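Local coordinates for protein PAN2-PAN3 deadenylation complex catalytic subunit pan2 (PDB 4CZX) that forms the N-terminal WD40 propeller of the catalytic subunit of a deadenylase that probably shortens the poly(A) tails of messenger RNA, at residues Ala168-Ile176 and Gln187-Leu198; Ile221-Phe229 and Pro239-Val249. All coordinates share one frame; numbering follows the deposited sequence.

Interaction 1 (Ala168-Ile176 and Gln187-Leu198); sequences ATNKGTVNI and QWQAHGAFINDL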
loop_
_atom_site.group_PDB
_atom_site.type_symbol
_atom_site.label_atom_id
_atom_site.label_comp_id
_atom_site.label_asym_id
_atom_site.label_seq_id
_atom_site.Cartn_x
_atom_site.Cartn_y
_atom_site.Cartn_z
ATOM N N ALA A 168 -42.584 -2.105 -11.058
ATOM C CA ALA A 168 -43.033 -1.257 -9.952
ATOM C C ALA A 168 -42.347 0.105 -9.993
ATOM O O ALA A 168 -41.122 0.196 -9.928
ATOM C CB ALA A 168 -42.778 -1.935 -8.622
ATOM N N THR A 169 -43.153 1.157 -10.099
ATOM C CA THR A 169 -42.642 2.512 -10.069
ATOM C C THR A 169 -42.312 2.918 -8.650
ATOM O O THR A 169 -42.745 2.282 -7.687
ATOM C CB THR A 169 -43.651 3.530 -10.615
ATOM O OG1 THR A 169 -44.635 3.796 -9.609
ATOM C CG2 THR A 169 -44.323 3.003 -11.867
ATOM N N ASN A 170 -41.584 4.016 -8.508
ATOM C CA ASN A 170 -41.255 4.478 -7.170
ATOM C C ASN A 170 -42.398 5.298 -6.576
ATOM O O ASN A 170 -42.234 5.913 -5.523
ATOM C CB ASN A 170 -39.949 5.277 -7.174
ATOM C CG ASN A 170 -39.957 6.429 -8.157
ATOM O OD1 ASN A 170 -40.983 6.751 -8.750
ATOM N ND2 ASN A 170 -38.800 7.085 -8.309
ATOM N N LYS A 171 -43.560 5.280 -7.238
ATOM C CA LYS A 171 -44.743 5.989 -6.735
ATOM C C LYS A 171 -45.821 5.035 -6.213
ATOM O O LYS A 171 -46.880 5.480 -5.757
ATOM C CB LYS A 171 -45.365 6.883 -7.814
ATOM C CG LYS A 171 -44.418 7.848 -8.500
ATOM C CD LYS A 171 -43.843 8.870 -7.560
ATOM C CE LYS A 171 -42.746 9.675 -8.254
ATOM N NZ LYS A 171 -42.167 10.735 -7.375
ATOM N N GLY A 172 -45.568 3.734 -6.300
ATOM C CA GLY A 172 -46.511 2.753 -5.790
ATOM C C GLY A 172 -47.432 2.132 -6.829
ATOM O O GLY A 172 -48.306 1.334 -6.486
ATOM N N THR A 173 -47.267 2.512 -8.090
ATOM C CA THR A 173 -48.058 1.913 -9.163
ATOM C C THR A 173 -47.258 0.797 -9.821
ATOM O O THR A 173 -46.034 0.775 -9.737
ATOM C CB THR A 173 -48.464 2.939 -10.235
ATOM O OG1 THR A 173 -47.292 3.563 -10.766
ATOM C CG2 THR A 173 -49.353 4.009 -9.644
ATOM N N VAL A 174 -47.958 -0.125 -10.473
ATOM C CA VAL A 174 -47.291 -1.162 -11.238
ATOM C C VAL A 174 -47.635 -1.010 -12.712
ATOM O O VAL A 174 -48.806 -0.992 -13.076
ATOM C CB VAL A 174 -47.695 -2.557 -10.754
ATOM C CG1 VAL A 174 -47.067 -3.638 -11.659
ATOM C CG2 VAL A 174 -47.247 -2.748 -9.321
ATOM N N ASN A 175 -46.613 -0.867 -13.555
ATOM C CA ASN A 175 -46.826 -0.911 -15.002
ATOM C C ASN A 175 -46.622 -2.328 -15.519
ATOM O O ASN A 175 -45.623 -2.970 -15.202
ATOM C CB ASN A 175 -45.876 0.042 -15.740
ATOM C CG ASN A 175 -46.194 1.497 -15.491
ATOM O OD1 ASN A 175 -47.317 1.849 -15.131
ATOM N ND2 ASN A 175 -45.207 2.356 -15.697
ATOM N N ILE A 176 -47.568 -2.811 -16.313
ATOM C CA ILE A 176 -47.419 -4.106 -16.954
ATOM C C ILE A 176 -46.928 -3.872 -18.375
ATOM O O ILE A 176 -47.655 -3.343 -19.218
ATOM C CB ILE A 176 -48.734 -4.888 -16.939
ATOM C CG1 ILE A 176 -49.252 -4.981 -15.505
ATOM C CG2 ILE A 176 -48.559 -6.287 -17.548
ATOM C CD1 ILE A 176 -50.659 -5.473 -15.413
ATOM N N GLN A 187 -51.727 -0.065 -16.330
ATOM C CA GLN A 187 -51.186 0.460 -15.080
ATOM C C GLN A 187 -52.104 0.081 -13.917
ATOM O O GLN A 187 -53.332 0.206 -14.018
ATOM C CB GLN A 187 -51.003 1.980 -15.170
ATOM C CG GLN A 187 -50.155 2.410 -16.367
ATOM C CD GLN A 187 -49.731 3.868 -16.329
ATOM O OE1 GLN A 187 -50.201 4.682 -17.124
ATOM N NE2 GLN A 187 -48.818 4.200 -15.417
ATOM N N TRP A 188 -51.506 -0.388 -12.827
ATOM C CA TRP A 188 -52.243 -0.857 -11.663
ATOM C C TRP A 188 -51.845 -0.042 -10.436
ATOM O O TRP A 188 -50.662 0.062 -10.116
ATOM C CB TRP A 188 -51.962 -2.354 -11.456
ATOM C CG TRP A 188 -52.532 -2.982 -10.216
ATOM C CD1 TRP A 188 -53.781 -2.793 -9.687
ATOM C CD2 TRP A 188 -51.868 -3.911 -9.354
ATOM N NE1 TRP A 188 -53.929 -3.546 -8.547
ATOM C CE2 TRP A 188 -52.768 -4.243 -8.322
ATOM C CE3 TRP A 188 -50.591 -4.492 -9.353
ATOM C CZ2 TRP A 188 -52.436 -5.130 -7.299
ATOM C CZ3 TRP A 188 -50.263 -5.371 -8.335
ATOM C CH2 TRP A 188 -51.181 -5.677 -7.318
ATOM N N GLN A 189 -52.824 0.544 -9.755
ATOM C CA GLN A 189 -52.526 1.312 -8.547
ATOM C C GLN A 189 -52.425 0.366 -7.356
ATOM O O GLN A 189 -53.436 -0.035 -6.787
ATOM C CB GLN A 189 -53.592 2.375 -8.292
ATOM C CG GLN A 189 -53.231 3.297 -7.150
ATOM C CD GLN A 189 -52.133 4.253 -7.526
ATOM O OE1 GLN A 189 -52.254 4.989 -8.506
ATOM N NE2 GLN A 189 -51.043 4.244 -6.764
ATOM N N ALA A 190 -51.207 -0.004 -6.985
ATOM C CA ALA A 190 -51.028 -0.999 -5.935
ATOM C C ALA A 190 -51.035 -0.355 -4.554
ATOM O O ALA A 190 -51.839 -0.719 -3.696
ATOM C CB ALA A 190 -49.739 -1.782 -6.160
ATOM N N HIS A 191 -50.142 0.602 -4.332
ATOM C CA HIS A 191 -50.077 1.277 -3.042
ATOM C C HIS A 191 -49.972 2.785 -3.230
ATOM O O HIS A 191 -49.730 3.263 -4.333
ATOM C CB HIS A 191 -48.899 0.738 -2.224
ATOM C CG HIS A 191 -48.907 -0.752 -2.086
ATOM N ND1 HIS A 191 -49.429 -1.397 -0.985
ATOM C CD2 HIS A 191 -48.480 -1.728 -2.926
ATOM C CE1 HIS A 191 -49.319 -2.705 -1.150
ATOM N NE2 HIS A 191 -48.750 -2.932 -2.321
ATOM N N GLY A 192 -50.180 3.533 -2.150
ATOM C CA GLY A 192 -50.271 4.974 -2.235
ATOM C C GLY A 192 -49.013 5.729 -2.640
ATOM O O GLY A 192 -49.103 6.689 -3.397
ATOM N N ALA A 193 -47.846 5.318 -2.139
ATOM C CA ALA A 193 -46.609 6.063 -2.407
ATOM C C ALA A 193 -45.410 5.185 -2.737
ATOM O O ALA A 193 -44.476 5.634 -3.419
ATOM C CB ALA A 193 -46.262 6.950 -1.215
ATOM N N PHE A 194 -45.388 3.960 -2.222
ATOM C CA PHE A 194 -44.251 3.079 -2.489
ATOM C C PHE A 194 -44.610 1.608 -2.456
ATOM O O PHE A 194 -45.575 1.180 -1.827
ATOM C CB PHE A 194 -43.099 3.324 -1.494
ATOM C CG PHE A 194 -43.386 2.851 -0.096
ATOM C CD1 PHE A 194 -44.071 3.676 0.802
ATOM C CD2 PHE A 194 -42.967 1.600 0.332
ATOM C CE1 PHE A 194 -44.343 3.245 2.094
ATOM C CE2 PHE A 194 -43.236 1.160 1.617
ATOM C CZ PHE A 194 -43.930 1.986 2.505
ATOM N N ILE A 195 -43.764 0.851 -3.127
ATOM C CA ILE A 195 -43.822 -0.595 -3.166
ATOM C C ILE A 195 -42.529 -1.082 -2.530
ATOM O O ILE A 195 -41.453 -0.731 -2.989
ATOM C CB ILE A 195 -43.977 -1.087 -4.605
ATOM C CG1 ILE A 195 -45.428 -0.848 -5.062
ATOM C CG2 ILE A 195 -43.608 -2.574 -4.728
ATOM C CD1 ILE A 195 -45.652 -0.984 -6.541
ATOM N N ASN A 196 -42.640 -1.833 -1.439
ATOM C CA ASN A 196 -41.476 -2.368 -0.748
ATOM C C ASN A 196 -41.017 -3.715 -1.338
ATOM O O ASN A 196 -39.879 -4.151 -1.127
ATOM C CB ASN A 196 -41.782 -2.538 0.742
ATOM C CG ASN A 196 -40.528 -2.729 1.564
ATOM O OD1 ASN A 196 -39.583 -1.962 1.435
ATOM N ND2 ASN A 196 -40.497 -3.768 2.388
ATOM N N ASP A 197 -41.915 -4.370 -2.067
ATOM C CA ASP A 197 -41.623 -5.682 -2.637
ATOM C C ASP A 197 -42.617 -6.023 -3.739
ATOM O O ASP A 197 -43.792 -5.647 -3.682
ATOM C CB ASP A 197 -41.660 -6.769 -1.553
ATOM C CG ASP A 197 -40.818 -8.005 -1.925
ATOM O OD1 ASP A 197 -40.289 -8.055 -3.054
ATOM O OD2 ASP A 197 -40.672 -8.913 -1.076
ATOM N N LEU A 198 -42.140 -6.762 -4.735
ATOM C CA LEU A 198 -42.978 -7.248 -5.820
ATOM C C LEU A 198 -42.522 -8.651 -6.204
ATOM O O LEU A 198 -41.326 -8.905 -6.320
ATOM C CB LEU A 198 -42.909 -6.306 -7.038
ATOM C CG LEU A 198 -43.748 -6.743 -8.261
ATOM C CD1 LEU A 198 -44.277 -5.548 -9.052
ATOM C CD2 LEU A 198 -42.987 -7.681 -9.205
HETATM O O HOH W 1 -41.956 2.132 -4.816
HETATM O O HOH W 2 -49.073 6.618 -6.959
#
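Val174 and Trp188 form the hydrogen-bonded pair between antiparallel strands 173-176 and 187-189, with Val174 N reaching Trp188 O at 2.7 Å and Trp188 N returning to Val174 O. Beyond the strand end, Gly172 O receives an almost straight bond from His191 N (2.9 Å, 179° at the hydrogen) and a weak one from Ala190 N. On one face of the sheet Val174 and the indole lie side by side, and Val174 CB rests 3.8 Å from Trp188 CE3. Val174 CG2, set beside its own backbone N, meets Ile195 CD1 at 3.7 Å, their side chains crossing at about a right angle. Ala168 CB, on neighbouring strand 165-169, touches Ile195 CD1 and Leu198 CD1, so these residues of the next blade's first strand pack on it and on Val174. On the other face one of two Gln187 conformers bonds Asn175 OD1 through NE2 at 2.8 Å, a bent (131°), doubtful link between amide planes 67° apart, while Asn175 ND2 is held by Tyr156 and Asp154. Thr173 CG2 lies against the amide of Gln189, whose NE2 bonds His191 O and, through a water, Lys171 O. Within the type I turn 169-172, Lys171 N donates to Thr169 OG1, an ST turn. This is the outer hairpin of one beta-propeller blade, leading into the innermost strand of the next.

Interaction 2 (Ile221-Phe229 and Pro239-Val249); sequences ILDPYVKVF and PVPFAPLAAHV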
loop_
_atom_site.group_PDB
_atom_site.type_symbol
_atom_site.label_atom_id
_atom_site.label_comp_id
_atom_site.label_asym_id
_atom_site.label_seq_id
_atom_site.Cartn_x
_atom_site.Cartn_y
_atom_site.Cartn_z
ATOM N N ILE A 221 -45.110 3.775 6.724
ATOM C CA ILE A 221 -45.848 2.678 7.324
ATOM C C ILE A 221 -46.325 1.693 6.257
ATOM O O ILE A 221 -46.861 2.093 5.221
ATOM C CB ILE A 221 -47.046 3.224 8.128
ATOM C CG1 ILE A 221 -46.542 4.279 9.124
ATOM C CG2 ILE A 221 -47.796 2.102 8.834
ATOM C CD1 ILE A 221 -47.636 5.051 9.824
ATOM N N LEU A 222 -46.110 0.404 6.504
ATOM C CA LEU A 222 -46.560 -0.644 5.581
ATOM C C LEU A 222 -48.064 -0.946 5.692
ATOM O O LEU A 222 -48.668 -0.785 6.758
ATOM C CB LEU A 222 -45.765 -1.918 5.824
ATOM C CG LEU A 222 -44.310 -1.814 5.380
ATOM C CD1 LEU A 222 -43.475 -2.884 6.068
ATOM C CD2 LEU A 222 -44.237 -1.954 3.860
ATOM N N ASP A 223 -48.658 -1.400 4.588
ATOM C CA ASP A 223 -50.091 -1.716 4.548
ATOM C C ASP A 223 -50.420 -3.072 5.180
ATOM O O ASP A 223 -49.605 -3.995 5.135
ATOM C CB ASP A 223 -50.602 -1.687 3.104
ATOM C CG ASP A 223 -50.757 -0.275 2.561
ATOM O OD1 ASP A 223 -51.030 0.660 3.356
ATOM O OD2 ASP A 223 -50.617 -0.096 1.336
ATOM N N PRO A 224 -51.628 -3.203 5.761
ATOM C CA PRO A 224 -52.073 -4.435 6.420
ATOM C C PRO A 224 -52.599 -5.460 5.420
ATOM O O PRO A 224 -53.573 -6.182 5.692
ATOM C CB PRO A 224 -53.201 -3.943 7.335
ATOM C CG PRO A 224 -53.792 -2.815 6.563
ATOM C CD PRO A 224 -52.608 -2.113 5.940
ATOM N N TYR A 225 -51.970 -5.509 4.253
ATOM C CA TYR A 225 -52.391 -6.431 3.210
ATOM C C TYR A 225 -51.338 -6.545 2.133
ATOM O O TYR A 225 -50.456 -5.694 2.006
ATOM C CB TYR A 225 -53.711 -5.990 2.571
ATOM C CG TYR A 225 -53.750 -4.525 2.194
ATOM C CD1 TYR A 225 -53.080 -4.053 1.072
ATOM C CD2 TYR A 225 -54.470 -3.613 2.961
ATOM C CE1 TYR A 225 -53.106 -2.705 0.729
ATOM C CE2 TYR A 225 -54.507 -2.261 2.624
ATOM C CZ TYR A 225 -53.828 -1.816 1.509
ATOM O OH TYR A 225 -53.861 -0.483 1.165
ATOM N N VAL A 226 -51.455 -7.615 1.358
ATOM C CA VAL A 226 -50.721 -7.769 0.115
ATOM C C VAL A 226 -51.679 -7.455 -1.035
ATOM O O VAL A 226 -52.810 -7.953 -1.053
ATOM C CB VAL A 226 -50.159 -9.194 -0.030
ATOM C CG1 VAL A 226 -49.611 -9.415 -1.440
ATOM C CG2 VAL A 226 -49.091 -9.447 1.011
ATOM N N LYS A 227 -51.251 -6.613 -1.971
ATOM C CA LYS A 227 -52.071 -6.327 -3.146
ATOM C C LYS A 227 -51.894 -7.421 -4.197
ATOM O O LYS A 227 -50.792 -7.910 -4.401
ATOM C CB LYS A 227 -51.724 -4.963 -3.732
ATOM C CG LYS A 227 -52.311 -3.792 -2.954
ATOM C CD LYS A 227 -53.849 -3.896 -2.931
ATOM C CE LYS A 227 -54.503 -2.528 -2.918
ATOM N NZ LYS A 227 -54.715 -2.022 -4.304
ATOM N N VAL A 228 -52.991 -7.808 -4.844
ATOM C CA VAL A 228 -52.973 -8.932 -5.782
ATOM C C VAL A 228 -53.581 -8.558 -7.129
ATOM O O VAL A 228 -54.652 -7.950 -7.194
ATOM C CB VAL A 228 -53.754 -10.151 -5.210
ATOM C CG1 VAL A 228 -53.687 -11.356 -6.166
ATOM C CG2 VAL A 228 -53.234 -10.512 -3.822
ATOM N N PHE A 229 -52.905 -8.955 -8.202
ATOM C CA PHE A 229 -53.365 -8.676 -9.556
ATOM C C PHE A 229 -53.385 -9.956 -10.393
ATOM O O PHE A 229 -52.439 -10.739 -10.348
ATOM C CB PHE A 229 -52.469 -7.621 -10.219
ATOM C CG PHE A 229 -52.992 -7.119 -11.536
ATOM C CD1 PHE A 229 -53.846 -6.029 -11.580
ATOM C CD2 PHE A 229 -52.616 -7.726 -12.730
ATOM C CE1 PHE A 229 -54.331 -5.555 -12.782
ATOM C CE2 PHE A 229 -53.106 -7.260 -13.940
ATOM C CZ PHE A 229 -53.973 -6.165 -13.961
ATOM N N PRO A 239 -57.460 -8.012 -2.154
ATOM C CA PRO A 239 -56.181 -8.059 -1.435
ATOM C C PRO A 239 -56.158 -9.195 -0.416
ATOM O O PRO A 239 -57.220 -9.667 0.003
ATOM C CB PRO A 239 -56.109 -6.691 -0.753
ATOM C CG PRO A 239 -57.512 -6.210 -0.700
ATOM C CD PRO A 239 -58.197 -6.764 -1.903
ATOM N N VAL A 240 -54.966 -9.656 -0.061
ATOM C CA VAL A 240 -54.808 -10.628 1.012
ATOM C C VAL A 240 -54.591 -9.915 2.344
ATOM O O VAL A 240 -53.564 -9.249 2.544
ATOM C CB VAL A 240 -53.633 -11.585 0.747
ATOM C CG1 VAL A 240 -53.434 -12.529 1.931
ATOM C CG2 VAL A 240 -53.870 -12.374 -0.533
ATOM N N PRO A 241 -55.557 -10.050 3.263
ATOM C CA PRO A 241 -55.454 -9.409 4.578
ATOM C C PRO A 241 -54.236 -9.905 5.341
ATOM O O PRO A 241 -53.995 -11.109 5.397
ATOM C CB PRO A 241 -56.748 -9.833 5.282
ATOM C CG PRO A 241 -57.679 -10.248 4.178
ATOM C CD PRO A 241 -56.799 -10.833 3.123
ATOM N N PHE A 242 -53.468 -8.984 5.909
ATOM C CA PHE A 242 -52.269 -9.352 6.637
ATOM C C PHE A 242 -52.029 -8.343 7.761
ATOM O O PHE A 242 -51.215 -7.421 7.626
ATOM C CB PHE A 242 -51.072 -9.421 5.683
ATOM C CG PHE A 242 -49.861 -10.075 6.273
ATOM C CD1 PHE A 242 -49.807 -11.448 6.440
ATOM C CD2 PHE A 242 -48.774 -9.316 6.663
ATOM C CE1 PHE A 242 -48.676 -12.051 6.976
ATOM C CE2 PHE A 242 -47.639 -9.913 7.197
ATOM C CZ PHE A 242 -47.587 -11.278 7.356
ATOM N N ALA A 243 -52.755 -8.530 8.862
ATOM C CA ALA A 243 -52.720 -7.624 10.014
ATOM C C ALA A 243 -51.323 -7.339 10.583
ATOM O O ALA A 243 -51.079 -6.229 11.059
ATOM C CB ALA A 243 -53.622 -8.164 11.123
ATOM N N PRO A 244 -50.397 -8.321 10.553
ATOM C CA PRO A 244 -49.054 -7.951 11.039
ATOM C C PRO A 244 -48.300 -6.932 10.178
ATOM O O PRO A 244 -47.168 -6.615 10.541
ATOM C CB PRO A 244 -48.302 -9.289 11.037
ATOM C CG PRO A 244 -49.388 -10.320 11.184
ATOM C CD PRO A 244 -50.531 -9.782 10.393
ATOM N N LEU A 245 -48.923 -6.430 9.107
ATOM C CA LEU A 245 -48.330 -5.485 8.142
ATOM C C LEU A 245 -47.367 -6.179 7.189
ATOM O O LEU A 245 -46.340 -6.715 7.603
ATOM C CB LEU A 245 -47.610 -4.327 8.832
ATOM C CG LEU A 245 -48.509 -3.586 9.820
ATOM C CD1 LEU A 245 -47.801 -2.356 10.344
ATOM C CD2 LEU A 245 -49.850 -3.241 9.154
ATOM N N ALA A 246 -47.689 -6.129 5.904
ATOM C CA ALA A 246 -46.961 -6.921 4.905
ATOM C C ALA A 246 -45.762 -6.179 4.357
ATOM O O ALA A 246 -45.913 -5.151 3.700
ATOM C CB ALA A 246 -47.886 -7.317 3.779
ATOM N N ALA A 247 -44.577 -6.729 4.612
ATOM C CA ALA A 247 -43.319 -6.105 4.217
ATOM C C ALA A 247 -42.736 -6.776 2.973
ATOM O O ALA A 247 -42.195 -6.100 2.093
ATOM C CB ALA A 247 -42.328 -6.161 5.369
ATOM N N HIS A 248 -42.838 -8.103 2.913
ATOM C CA HIS A 248 -42.302 -8.861 1.781
ATOM C C HIS A 248 -43.232 -9.983 1.371
ATOM O O HIS A 248 -44.045 -10.471 2.175
ATOM C CB HIS A 248 -40.918 -9.430 2.112
ATOM C CG HIS A 248 -39.968 -8.393 2.616
ATOM N ND1 HIS A 248 -39.314 -7.515 1.779
ATOM C CD2 HIS A 248 -39.608 -8.060 3.875
ATOM C CE1 HIS A 248 -38.589 -6.684 2.506
ATOM N NE2 HIS A 248 -38.747 -6.997 3.779
ATOM N N VAL A 249 -43.107 -10.379 0.108
ATOM C CA VAL A 249 -43.940 -11.423 -0.450
ATOM C C VAL A 249 -43.206 -12.152 -1.574
ATOM O O VAL A 249 -42.462 -11.553 -2.361
ATOM C CB VAL A 249 -45.288 -10.859 -0.972
ATOM C CG1 VAL A 249 -45.065 -9.943 -2.178
ATOM C CG2 VAL A 249 -46.271 -11.980 -1.289
HETATM O O HOH W 3 -48.077 -4.013 2.132
#
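Leu222 CD1 packs on Ala247 CB at 3.5 Å, at the open end of a hairpin in which Val226 and Val240 make the hydrogen-bonded antiparallel pair. Leu222 CG stands beside its own backbone N (chi1 -70°), which puts CD1 there and CD2 3.6 Å from Ala246 O. The CD2 branch of Leu245 comes in over Pro224, 3.7 Å from its CA and close to its CB. Val226 CG2 touches Ala246 CB at 3.7 Å and CG1 reaches Val249 CG2, whereas Val240 CG2 meets Val228 CG2 at 3.8 Å, slanting across it. On the opposite face Tyr225 holds CG between its backbone N and carbonyl carbon (chi1 47°); its CB packs on Pro239 CB, and the ring swings back over Asp223 CB, 3.5 Å above the ring plane. Pro244 CD sits over the centre of one face of the Phe242 ring, and His269 meets that ring edge-to-face. Two further backbone hydrogen bonds cross the contact, Ala246 N to Asp223 O (3.0 Å) and Phe242 N to Pro224 O, the latter donor 48° above the carbonyl plane. A water lies 2.9 Å from both Tyr225 O and Ala246 O, between the segments. The arrangement is that of the outer two strands of a propeller blade, followed by the 242-247 connection to the inner strand of the next.

Along the chain the two contacts follow in series: interaction 1 closes the loop between Ile176 and Gln187 before interaction 2 closes the one between Phe229 and Pro239, and neither encloses the other. Each joins the outer hairpin of a blade to the start of the next, so three successive propeller blades are linked. Strand 194-200, which begins in interaction 1, is innermost in the sheet whose outer hairpin makes interaction 2. They also touch directly: His191 ND1 bonds Asp223 OD2 and His191 NE2 bonds Thr207 OG1, as in the Asp-His-Ser/Thr network of WD40 repeats, and Asn196 ND2 probably bonds Ala247 O. Asp197 adds a bond to Val249 N and a salt bridge to Arg250.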